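Local coordinates for protein dipeptide Epimerase (Enterococcus faecalis V583, PDB 3JVA) that belongs to the mandelate racemase/muconate lactonizing enzyme family, pairing an enolase-type N-terminal domain with a barrel domain that holds a magnesium ion, at residues B[81-84]-B[85-89]; B[93-96]-B[97-101]; B[148-151]-B[152-155]. All blocks are in the same frame, centred on the assembly; numbering follows the deposited sequence.

Interaction 1. Residues B[81-84]-B[85-89]; sequences IEKI and HEVMD
Along the first turns of helix 81-91, Ile81 and His85 stand side by side, one turn apart and pointing the same way. The delta methyl of Ile81 reaches the imidazole, CD1 lying 3.6 Å from His85 CD2. With CG beside its own backbone N (chi1 -87°), the histidine ring leans back over the preceding turn, and the carbonyl oxygen Ile81 O comes to its edge, in plane, 3.4 Å from His85 CD2. The same oxygen takes the backbone bond from His85 N (3.1 Å). Over one face sits the methyl Met88 CE, 3.5 Å above the ring plane and offset toward the rim, while the bend at chi3 (-70°) also brings CE to 4.0 Å from Ile84 CG2. This helix belongs to the N-terminal domain of the enolase superfamily, and these four residues turn to helix 96-114, where Tyr107, Cys106, Asp103 and Ile102 receive them; His85 also stacks on His272 of the barrel domain. Elsewhere round the helix, Lys83 and Glu86 meet through the lysine's aliphatic part, their charged atoms NZ and OE1 being 5.9 Å apart. Glu86 OE2 instead binds Tyr125 and Lys312 of a second subunit.

Interaction 2. Residues B[93-96]-B[97-101]; sequences AFAP and AAKAA
Ala98 and Ala95 touch through their methyls across the start of helix 96-114, the two CB atoms 4.1 Å apart in a small apolar contact with the N-cap residue. One step earlier, Ala97 N donates a hydrogen bond to Glu57 OE1, at the N-terminal end of the helix, where N-H groups lack helical partners. Pro96, directly after the N-cap, suits this place for the same reason: the N-H that proline lacks would have had no carbonyl four residues back within the helix to bond to.

Lys99 N bonds to Ala95 O at 2.9 Å, almost straight (170°). Because chi1 (-64°) sets CG beside the lysine's own backbone N, the side chain runs back past the cap, with CG 3.2 Å from Ala95 O, and then stays extended. At its end, NZ donates to a water 3.0 Å away, and this water also accepts from Ala95 N (3.2 Å). NZ also makes a salt bridge with Asp89 and donates to Ser92 O. The ammonium thus joins the end of one helix, the connecting loop and the cap of the next. Ala100 N continues the helical i to i+4 bonding to Pro96 O (2.9 Å), and Ala101 N bonds to Ala97 O.

Behind this start, Pro96 CD rests over the centre of the Phe94 ring, 3.4 Å above its plane, a CH-pi contact; the same phenylalanine meets Phe94 of a third subunit, the two ring planes nearly perpendicular. Ala97, Ala98 and Ala101 pack on Thr62, Thr65 and Ile66 of helix 59-73, and Phe94 leans on Phe244, in the loop between strand 236-239 and helix 246-255 of the barrel domain.

Interaction 3. Residues B[148-151]-B[152-155]; sequences VEKV and KLGF
Lys150 and Phe155 meet where helix 140-152 ends in a Schellman motif, the chain turning back toward strand 157-161 of the barrel. The firm part of the contact gathers round Lys150 O, which accepts the bond from Phe155 N at 3.2 Å and a weak one from Leu153 N. Phe155 CG lies beside its own backbone N (chi1 -73°), and the ring presents its edge to the same oxygen, with CD2 at 3.3 Å in the ring plane; CD2 also touches Lys150 CB at 4.1 Å. The second Schellman bond, Gly154 N to Val151 O, is short (2.8 Å), although the donor stands well above the carbonyl plane. Gly154 makes this turn with a positive phi of 109°. Phe155 is buried against Ile133 and Pro340, and Val151 packs on Val180 of helix 166-180.

The outer side is looser. Lys152 N bonds to Val148 O, and the exposed lysine chain then runs past that oxygen, its CG 3.0 Å away. Leu153, also exposed, makes a second weak bond from its N to Glu149 O, and its CD2 stays 4.4 Å from Lys150 CD. At this helix end the two bonds of the motif satisfy Lys150 O and Val151 O, oxygens that the ending helix would otherwise leave without their regular partners.

In the fold
From the N terminus the three local contacts come in series, none nested in or crossing another. Interaction 1 runs along most of helix 81-91; interaction 2 takes in the end of the connecting loop and the first turn of helix 96-114. These two touch, Met88 packing on Lys99 beside the Asp89 salt bridge, so the two successive helices of the N-terminal domain are joined near their turn. Interaction 3 comes later, on the opposite side of the chain's centre, with its centre about 42 Å from that of interaction 1 and about 35 Å from that of interaction 2. There it closes the turn from helix 140-152 to strand 157-161, completing a beta-alpha-beta crossover from strand 128-134 in the barrel.

Interaction 1. Residues B[81-84]-B[85-89]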
ATOM      1  N   ILE B  81       1.134  33.937  22.583  1.00 18.51           N
ATOM      2  CA  ILE B  81       0.064  32.954  22.447  1.00 20.16           C
ATOM      3  C   ILE B  81       0.657  31.543  22.383  1.00 20.08           C
ATOM      4  O   ILE B  81       0.005  30.559  22.747  1.00 20.37           O
ATOM      5  CB  ILE B  81      -0.792  33.263  21.184  1.00 19.24           C
ATOM      6  CG1 ILE B  81      -2.043  32.381  21.161  1.00 20.36           C
ATOM      7  CG2 ILE B  81       0.030  33.057  19.920  1.00 20.47           C
ATOM      8  CD1 ILE B  81      -3.022  32.662  22.299  1.00 18.89           C
ATOM      9  N   GLU B  82       1.903  31.460  21.931  1.00 18.88           N
ATOM     10  CA  GLU B  82       2.615  30.193  21.842  1.00 19.84           C
ATOM     11  C   GLU B  82       2.784  29.602  23.243  1.00 21.25           C
ATOM     12  O   GLU B  82       2.470  28.432  23.473  1.00 19.18           O
ATOM     13  CB  GLU B  82       3.986  30.409  21.184  1.00 20.75           C
ATOM     14  CG  GLU B  82       3.919  30.663  19.679  1.00 21.14           C
ATOM     15  CD  GLU B  82       3.712  29.390  18.876  1.00 22.73           C
ATOM     16  OE1 GLU B  82       4.675  28.612  18.727  1.00 22.59           O
ATOM     17  OE2 GLU B  82       2.585  29.154  18.395  1.00 26.03           O
ATOM     18  N   LYS B  83       3.266  30.409  24.184  1.00 20.76           N
ATOM     19  CA  LYS B  83       3.456  29.918  25.547  1.00 22.49           C
ATOM     20  C   LYS B  83       2.129  29.746  26.274  1.00 21.89           C
ATOM     21  O   LYS B  83       1.952  28.804  27.045  1.00 19.93           O
ATOM     22  CB  LYS B  83       4.358  30.862  26.354  1.00 23.00           C
ATOM     23  CG  LYS B  83       4.625  30.366  27.772  1.00 26.05           C
ATOM     24  CD  LYS B  83       5.621  31.249  28.532  1.00 30.33           C
ATOM     25  CE  LYS B  83       5.834  30.733  29.959  1.00 31.67           C
ATOM     26  NZ  LYS B  83       6.870  31.513  30.722  1.00 31.97           N
ATOM     27  N   ILE B  84       1.186  30.650  26.033  1.00 20.28           N
ATOM     28  CA  ILE B  84      -0.097  30.540  26.699  1.00 19.07           C
ATOM     29  C   ILE B  84      -0.738  29.185  26.375  1.00 18.19           C
ATOM     30  O   ILE B  84      -1.270  28.526  27.264  1.00 18.97           O
ATOM     31  CB  ILE B  84      -1.020  31.725  26.309  1.00 21.33           C
ATOM     32  CG1 ILE B  84      -0.494  33.001  26.981  1.00 24.32           C
ATOM     33  CG2 ILE B  84      -2.455  31.452  26.751  1.00 20.72           C
ATOM     34  CD1 ILE B  84      -1.117  34.287  26.481  1.00 27.70           C
ATOM     35  N   HIS B  85      -0.657  28.744  25.122  1.00 18.68           N
ATOM     36  CA  HIS B  85      -1.230  27.449  24.779  1.00 18.60           C
ATOM     37  C   HIS B  85      -0.359  26.335  25.335  1.00 20.13           C
ATOM     38  O   HIS B  85      -0.859  25.281  25.717  1.00 19.77           O
ATOM     39  CB  HIS B  85      -1.396  27.313  23.267  1.00 17.71           C
ATOM     40  CG  HIS B  85      -2.696  27.858  22.768  1.00 20.00           C
ATOM     41  ND1 HIS B  85      -3.874  27.144  22.833  1.00 20.67           N
ATOM     42  CD2 HIS B  85      -3.016  29.068  22.255  1.00 20.74           C
ATOM     43  CE1 HIS B  85      -4.864  27.893  22.379  1.00 20.88           C
ATOM     44  NE2 HIS B  85      -4.371  29.065  22.022  1.00 18.26           N
ATOM     45  N   GLU B  86       0.943  26.583  25.402  1.00 20.52           N
ATOM     46  CA  GLU B  86       1.865  25.595  25.955  1.00 20.17           C
ATOM     47  C   GLU B  86       1.450  25.311  27.397  1.00 21.27           C
ATOM     48  O   GLU B  86       1.316  24.155  27.803  1.00 22.51           O
ATOM     49  CB  GLU B  86       3.290  26.147  25.942  1.00 21.13           C
ATOM     50  CG  GLU B  86       4.322  25.225  26.563  1.00 23.62           C
ATOM     51  CD  GLU B  86       5.700  25.858  26.583  1.00 24.79           C
ATOM     52  OE1 GLU B  86       5.973  26.680  27.482  1.00 28.82           O
ATOM     53  OE2 GLU B  86       6.499  25.546  25.685  1.00 26.39           O
ATOM     54  N   VAL B  87       1.259  26.381  28.165  1.00 21.50           N
ATOM     55  CA  VAL B  87       0.859  26.289  29.571  1.00 19.70           C
ATOM     56  C   VAL B  87      -0.480  25.577  29.736  1.00 20.38           C
ATOM     57  O   VAL B  87      -0.618  24.678  30.573  1.00 18.88           O
ATOM     58  CB  VAL B  87       0.766  27.699  30.207  1.00 20.79           C
ATOM     59  CG1 VAL B  87       0.283  27.605  31.648  1.00 21.18           C
ATOM     60  CG2 VAL B  87       2.128  28.374  30.154  1.00 20.58           C
ATOM     61  N   MET B  88      -1.472  25.974  28.945  1.00 20.61           N
ATOM     62  CA  MET B  88      -2.782  25.335  29.037  1.00 20.61           C
ATOM     63  C   MET B  88      -2.711  23.847  28.696  1.00 20.64           C
ATOM     64  O   MET B  88      -3.368  23.025  29.338  1.00 21.19           O
ATOM     65  CB  MET B  88      -3.787  26.034  28.116  1.00 19.40           C
ATOM     66  CG  MET B  88      -4.095  27.464  28.539  1.00 18.28           C
ATOM     67  SD  MET B  88      -5.504  28.156  27.647  1.00 19.75           S
ATOM     68  CE  MET B  88      -4.825  28.328  26.004  1.00 20.50           C
ATOM     69  N   ASP B  89      -1.914  23.501  27.690  1.00 20.89           N
ATOM     70  CA  ASP B  89      -1.773  22.106  27.284  1.00 21.39           C
ATOM     71  C   ASP B  89      -1.062  21.264  28.338  1.00 21.71           C
ATOM     72  O   ASP B  89      -1.339  20.076  28.466  1.00 21.14           O
ATOM     73  CB  ASP B  89      -1.024  22.001  25.951  1.00 20.85           C
ATOM     74  CG  ASP B  89      -1.855  22.481  24.773  1.00 24.19           C
ATOM     75  OD1 ASP B  89      -3.087  22.652  24.926  1.00 21.90           O
ATOM     76  OD2 ASP B  89      -1.274  22.677  23.688  1.00 23.13           O
TER

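Interaction 2. Residues B[93-96]-B[97-101]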
ATOM      1  N   ALA B  93      -5.109  17.973  29.301  1.00 21.02           N
ATOM      2  CA  ALA B  93      -4.947  17.189  28.086  1.00 21.66           C
ATOM      3  C   ALA B  93      -6.091  17.445  27.109  1.00 21.45           C
ATOM      4  O   ALA B  93      -5.947  17.215  25.908  1.00 21.30           O
ATOM      5  CB  ALA B  93      -4.880  15.696  28.434  1.00 23.49           C
ATOM      6  N   PHE B  94      -7.222  17.924  27.622  1.00 19.39           N
ATOM      7  CA  PHE B  94      -8.381  18.196  26.776  1.00 19.18           C
ATOM      8  C   PHE B  94      -9.404  19.119  27.433  1.00 19.33           C
ATOM      9  O   PHE B  94     -10.032  18.750  28.425  1.00 18.75           O
ATOM     10  CB  PHE B  94      -9.076  16.886  26.401  1.00 20.31           C
ATOM     11  CG  PHE B  94     -10.246  17.068  25.469  1.00 20.35           C
ATOM     12  CD1 PHE B  94     -10.043  17.451  24.148  1.00 21.49           C
ATOM     13  CD2 PHE B  94     -11.547  16.864  25.919  1.00 21.62           C
ATOM     14  CE1 PHE B  94     -11.126  17.633  23.278  1.00 22.98           C
ATOM     15  CE2 PHE B  94     -12.638  17.042  25.061  1.00 21.69           C
ATOM     16  CZ  PHE B  94     -12.426  17.428  23.738  1.00 23.43           C
ATOM     17  N   ALA B  95      -9.575  20.312  26.867  1.00 17.57           N
ATOM     18  CA  ALA B  95     -10.528  21.290  27.380  1.00 17.78           C
ATOM     19  C   ALA B  95     -10.684  22.414  26.361  1.00 19.88           C
ATOM     20  O   ALA B  95     -10.368  23.569  26.640  1.00 19.45           O
ATOM     21  CB  ALA B  95     -10.041  21.856  28.712  1.00 19.49           C
ATOM     22  N   PRO B  96     -11.191  22.087  25.161  1.00 19.89           N
ATOM     23  CA  PRO B  96     -11.375  23.093  24.110  1.00 19.90           C
ATOM     24  C   PRO B  96     -12.191  24.325  24.496  1.00 19.09           C
ATOM     25  O   PRO B  96     -11.884  25.433  24.059  1.00 19.56           O
ATOM     26  CB  PRO B  96     -12.006  22.291  22.964  1.00 19.84           C
ATOM     27  CG  PRO B  96     -12.686  21.134  23.670  1.00 20.08           C
ATOM     28  CD  PRO B  96     -11.674  20.766  24.724  1.00 21.36           C
ATOM     29  N   ALA B  97     -13.232  24.146  25.306  1.00 19.09           N
ATOM     30  CA  ALA B  97     -14.045  25.289  25.713  1.00 18.88           C
ATOM     31  C   ALA B  97     -13.219  26.244  26.576  1.00 18.02           C
ATOM     32  O   ALA B  97     -13.192  27.446  26.320  1.00 17.83           O
ATOM     33  CB  ALA B  97     -15.276  24.822  26.482  1.00 20.09           C
ATOM     34  N   ALA B  98     -12.538  25.702  27.586  1.00 18.05           N
ATOM     35  CA  ALA B  98     -11.721  26.522  28.487  1.00 18.75           C
ATOM     36  C   ALA B  98     -10.540  27.163  27.760  1.00 18.59           C
ATOM     37  O   ALA B  98     -10.238  28.334  27.971  1.00 18.54           O
ATOM     38  CB  ALA B  98     -11.221  25.680  29.667  1.00 20.15           C
ATOM     39  N   LYS B  99      -9.867  26.398  26.906  1.00 17.82           N
ATOM     40  CA  LYS B  99      -8.731  26.939  26.164  1.00 16.91           C
ATOM     41  C   LYS B  99      -9.167  28.041  25.199  1.00 17.67           C
ATOM     42  O   LYS B  99      -8.467  29.036  25.022  1.00 15.66           O
ATOM     43  CB  LYS B  99      -8.009  25.820  25.414  1.00 16.86           C
ATOM     44  CG  LYS B  99      -7.399  24.797  26.373  1.00 15.80           C
ATOM     45  CD  LYS B  99      -6.635  23.684  25.669  1.00 18.60           C
ATOM     46  CE  LYS B  99      -6.106  22.685  26.701  1.00 16.09           C
ATOM     47  NZ  LYS B  99      -5.389  21.524  26.084  1.00 17.72           N
ATOM     48  N   ALA B 100     -10.324  27.869  24.574  1.00 18.06           N
ATOM     49  CA  ALA B 100     -10.824  28.882  23.651  1.00 18.74           C
ATOM     50  C   ALA B 100     -11.118  30.185  24.399  1.00 19.08           C
ATOM     51  O   ALA B 100     -10.852  31.276  23.892  1.00 19.08           O
ATOM     52  CB  ALA B 100     -12.096  28.386  22.960  1.00 20.13           C
ATOM     53  N   ALA B 101     -11.672  30.069  25.600  1.00 17.70           N
ATOM     54  CA  ALA B 101     -12.010  31.252  26.387  1.00 17.33           C
ATOM     55  C   ALA B 101     -10.761  32.100  26.646  1.00 18.93           C
ATOM     56  O   ALA B 101     -10.769  33.315  26.450  1.00 20.29           O
ATOM     57  CB  ALA B 101     -12.668  30.838  27.702  1.00 16.65           C
TER
HETATM   58  O   HOH W   1      -7.690  20.592  24.342  1.00 24.61           O

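Interaction 3. Residues B[148-151]-B[152-155]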
ATOM      1  N   VAL B 148     -39.092  31.597   4.416  1.00 25.99           N
ATOM      2  CA  VAL B 148     -39.443  32.800   3.672  1.00 27.34           C
ATOM      3  C   VAL B 148     -39.117  34.033   4.511  1.00 26.25           C
ATOM      4  O   VAL B 148     -38.586  35.010   3.995  1.00 27.23           O
ATOM      5  CB  VAL B 148     -40.940  32.820   3.252  1.00 29.56           C
ATOM      6  CG1 VAL B 148     -41.237  31.630   2.349  1.00 28.86           C
ATOM      7  CG2 VAL B 148     -41.835  32.798   4.465  1.00 33.85           C
ATOM      8  N   GLU B 149     -39.408  33.977   5.808  1.00 27.32           N
ATOM      9  CA  GLU B 149     -39.119  35.108   6.687  1.00 27.99           C
ATOM     10  C   GLU B 149     -37.630  35.455   6.679  1.00 27.01           C
ATOM     11  O   GLU B 149     -37.261  36.623   6.563  1.00 25.47           O
ATOM     12  CB  GLU B 149     -39.573  34.805   8.120  1.00 30.88           C
ATOM     13  CG  GLU B 149     -41.085  34.688   8.267  1.00 34.74           C
ATOM     14  CD  GLU B 149     -41.526  34.320   9.674  1.00 37.91           C
ATOM     15  OE1 GLU B 149     -42.746  34.159   9.885  1.00 41.21           O
ATOM     16  OE2 GLU B 149     -40.662  34.189  10.568  1.00 39.59           O
ATOM     17  N   LYS B 150     -36.776  34.438   6.789  1.00 26.75           N
ATOM     18  CA  LYS B 150     -35.330  34.663   6.803  1.00 26.34           C
ATOM     19  C   LYS B 150     -34.832  35.182   5.464  1.00 25.22           C
ATOM     20  O   LYS B 150     -33.934  36.022   5.408  1.00 24.86           O
ATOM     21  CB  LYS B 150     -34.590  33.368   7.160  1.00 26.78           C
ATOM     22  CG  LYS B 150     -35.104  32.680   8.417  1.00 28.46           C
ATOM     23  CD  LYS B 150     -35.199  33.641   9.593  1.00 27.18           C
ATOM     24  CE  LYS B 150     -35.770  32.937  10.815  1.00 30.33           C
ATOM     25  NZ  LYS B 150     -35.999  33.874  11.946  1.00 29.85           N
ATOM     26  N   VAL B 151     -35.410  34.682   4.377  1.00 25.08           N
ATOM     27  CA  VAL B 151     -35.004  35.137   3.059  1.00 26.44           C
ATOM     28  C   VAL B 151     -35.342  36.619   2.902  1.00 26.87           C
ATOM     29  O   VAL B 151     -34.577  37.379   2.306  1.00 26.65           O
ATOM     30  CB  VAL B 151     -35.697  34.316   1.951  1.00 26.45           C
ATOM     31  CG1 VAL B 151     -35.486  34.980   0.594  1.00 26.97           C
ATOM     32  CG2 VAL B 151     -35.131  32.898   1.939  1.00 27.15           C
ATOM     33  N   LYS B 152     -36.487  37.027   3.444  1.00 28.69           N
ATOM     34  CA  LYS B 152     -36.898  38.427   3.366  1.00 31.25           C
ATOM     35  C   LYS B 152     -35.899  39.282   4.136  1.00 30.37           C
ATOM     36  O   LYS B 152     -35.720  40.463   3.844  1.00 30.99           O
ATOM     37  CB  LYS B 152     -38.293  38.620   3.961  1.00 33.31           C
ATOM     38  CG  LYS B 152     -39.364  37.774   3.306  1.00 38.54           C
ATOM     39  CD  LYS B 152     -40.761  38.224   3.706  1.00 41.74           C
ATOM     40  CE  LYS B 152     -41.815  37.347   3.045  1.00 43.45           C
ATOM     41  NZ  LYS B 152     -41.561  37.199   1.583  1.00 42.91           N
ATOM     42  N   LEU B 153     -35.255  38.668   5.124  1.00 29.27           N
ATOM     43  CA  LEU B 153     -34.256  39.344   5.943  1.00 30.10           C
ATOM     44  C   LEU B 153     -32.929  39.467   5.191  1.00 29.30           C
ATOM     45  O   LEU B 153     -32.005  40.147   5.646  1.00 28.78           O
ATOM     46  CB  LEU B 153     -34.059  38.571   7.252  1.00 32.20           C
ATOM     47  CG  LEU B 153     -34.581  39.169   8.564  1.00 35.86           C
ATOM     48  CD1 LEU B 153     -35.879  39.922   8.353  1.00 34.15           C
ATOM     49  CD2 LEU B 153     -34.756  38.049   9.577  1.00 34.00           C
ATOM     50  N   GLY B 154     -32.834  38.804   4.039  1.00 26.42           N
ATOM     51  CA  GLY B 154     -31.618  38.884   3.243  1.00 25.32           C
ATOM     52  C   GLY B 154     -30.759  37.630   3.212  1.00 23.75           C
ATOM     53  O   GLY B 154     -29.793  37.553   2.449  1.00 25.08           O
ATOM     54  N   PHE B 155     -31.094  36.645   4.034  1.00 23.55           N
ATOM     55  CA  PHE B 155     -30.313  35.411   4.055  1.00 24.70           C
ATOM     56  C   PHE B 155     -30.404  34.677   2.720  1.00 25.69           C
ATOM     57  O   PHE B 155     -31.481  34.562   2.138  1.00 25.11           O
ATOM     58  CB  PHE B 155     -30.799  34.511   5.192  1.00 25.28           C
ATOM     59  CG  PHE B 155     -30.397  35.002   6.552  1.00 25.80           C
ATOM     60  CD1 PHE B 155     -29.110  34.774   7.030  1.00 25.28           C
ATOM     61  CD2 PHE B 155     -31.277  35.746   7.326  1.00 25.81           C
ATOM     62  CE1 PHE B 155     -28.704  35.284   8.261  1.00 24.52           C
ATOM     63  CE2 PHE B 155     -30.882  36.264   8.560  1.00 26.72           C
ATOM     64  CZ  PHE B 155     -29.591  36.032   9.028  1.00 26.26           C
TER